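PDB 5O9J: transcription initiation factor IIB from Methanocaldococcus jannaschii, which is represented by its mini-intein, a HINT-fold domain that probably excises itself by protein splicing from the host transcription factor. Local coordinates for residues 108-111 against 112-115. Sequence-based numbering, arbitrary orientation.
Sequences PIRV and DELK
A tight turn following strand 105-110 in the HINT fold of this mini-intein brings Arg110 against Asp112 and Glu113, and Ile109 and Val111 against Leu114. The i to i+3 bond from Glu113 N to Arg110 O, 3.1 Å, marks a beta turn over residues 110-113; Leu114 N follows with a weak bond to Val111 O. Arg110 grips Asp112 side-on: NE reaches OD1 at 3.1 Å, on its syn side, and NH2 reaches OD2 at 2.6 Å with a nearly straight N-H...O angle of 172°. Both oxygens lie close to the guanidinium plane, yet the carboxylate is tilted 43° from it, and NH2 meets OD2 from above the carboxylate plane. A bend in the arginine chain at chi3 (50°) turns the NE and NH2 edge toward Asp112. Arg94 also forms a salt bridge with Asp112 OD2; with an alanine in place of Arg110, the carboxylate would probably lose its two-nitrogen grip and be freer to turn. On the apolar side, buried Leu114 touches Ile82, Ile148 and Ile151, its CD2 4.1 Å from Ile109 CG2. Water 1 joins Arg110 N to Glu113 OE1, the latter weakly, while water 2 donates to Val111 O and Leu114 O, both at 2.8 Å.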
loop_
_atom_site.group_PDB
_atom_site.type_symbol
_atom_site.label_atom_id
_atom_site.label_comp_id
_atom_site.label_asym_id
_atom_site.label_seq_id
_atom_site.Cartn_x
_atom_site.Cartn_y
_atom_site.Cartn_z
ATOM N N PRO A 108 1.841 -5.701 -15.382
ATOM C CA PRO A 108 2.103 -4.633 -14.412
ATOM C C PRO A 108 2.737 -3.419 -15.082
ATOM O O PRO A 108 3.745 -3.569 -15.772
ATOM C CB PRO A 108 3.072 -5.288 -13.421
ATOM C CG PRO A 108 3.757 -6.349 -14.215
ATOM C CD PRO A 108 2.716 -6.869 -15.180
ATOM N N ILE A 109 2.152 -2.238 -14.885
ATOM C CA ILE A 109 2.724 -0.998 -15.420
ATOM C C ILE A 109 3.027 0.019 -14.311
ATOM O O ILE A 109 2.170 0.292 -13.475
ATOM C CB ILE A 109 1.783 -0.342 -16.451
ATOM C CG1 ILE A 109 1.493 -1.302 -17.602
ATOM C CG2 ILE A 109 2.381 0.967 -16.983
ATOM C CD1 ILE A 109 2.731 -1.776 -18.327
ATOM N N ARG A 110 4.242 0.569 -14.303
ATOM C CA ARG A 110 4.591 1.646 -13.372
ATOM C C ARG A 110 3.572 2.785 -13.450
ATOM O O ARG A 110 3.045 3.077 -14.525
ATOM C CB ARG A 110 5.997 2.170 -13.656
ATOM C CG ARG A 110 7.089 1.358 -12.988
ATOM C CD ARG A 110 8.461 1.904 -13.319
ATOM N NE ARG A 110 8.546 3.344 -13.106
ATOM C CZ ARG A 110 9.358 3.925 -12.230
ATOM N NH1 ARG A 110 10.161 3.190 -11.468
ATOM N NH2 ARG A 110 9.368 5.245 -12.119
ATOM N N VAL A 111 3.282 3.408 -12.311
ATOM C CA VAL A 111 2.217 4.408 -12.242
ATOM C C VAL A 111 2.543 5.667 -13.043
ATOM O O VAL A 111 1.636 6.384 -13.482
ATOM C CB VAL A 111 1.916 4.811 -10.784
ATOM C CG1 VAL A 111 1.338 3.627 -10.016
ATOM C CG2 VAL A 111 3.172 5.334 -10.103
ATOM N N ASP A 112 3.833 5.931 -13.238
ATOM C CA ASP A 112 4.248 7.126 -13.971
ATOM C C ASP A 112 4.230 6.894 -15.484
ATOM O O ASP A 112 4.430 7.822 -16.262
ATOM C CB ASP A 112 5.637 7.593 -13.510
ATOM C CG ASP A 112 6.720 6.551 -13.731
ATOM O OD1 ASP A 112 6.392 5.394 -14.066
ATOM O OD2 ASP A 112 7.912 6.893 -13.554
ATOM N N GLU A 113 3.969 5.654 -15.893
ATOM C CA GLU A 113 3.855 5.323 -17.310
ATOM C C GLU A 113 2.401 5.076 -17.703
ATOM O O GLU A 113 2.096 4.751 -18.852
ATOM C CB GLU A 113 4.711 4.103 -17.646
ATOM C CG GLU A 113 6.200 4.304 -17.383
ATOM C CD GLU A 113 7.051 3.138 -17.865
ATOM O OE1 GLU A 113 6.511 2.237 -18.544
ATOM O OE2 GLU A 113 8.266 3.124 -17.562
ATOM N N LEU A 114 1.500 5.236 -16.743
ATOM C CA LEU A 114 0.076 5.123 -17.021
ATOM C C LEU A 114 -0.431 6.348 -17.772
ATOM O O LEU A 114 0.122 7.441 -17.643
ATOM C CB LEU A 114 -0.710 4.947 -15.727
ATOM C CG LEU A 114 -0.558 3.616 -15.002
ATOM C CD1 LEU A 114 -1.202 3.732 -13.641
ATOM C CD2 LEU A 114 -1.203 2.505 -15.811
ATOM N N LYS A 115 -1.492 6.157 -18.547
ATOM C CA LYS A 115 -2.105 7.236 -19.309
ATOM C C LYS A 115 -3.612 7.229 -19.114
ATOM O O LYS A 115 -4.201 6.176 -18.903
ATOM C CB LYS A 115 -1.762 7.095 -20.793
ATOM C CG LYS A 115 -0.275 7.229 -21.090
ATOM C CD LYS A 115 0.086 6.669 -22.461
ATOM C CE LYS A 115 -0.195 5.174 -22.543
ATOM N NZ LYS A 115 0.398 4.553 -23.763
HETATM O O HOH W 1 6.135 -0.027 -16.625
HETATM O O HOH W 2 1.526 8.389 -15.370
#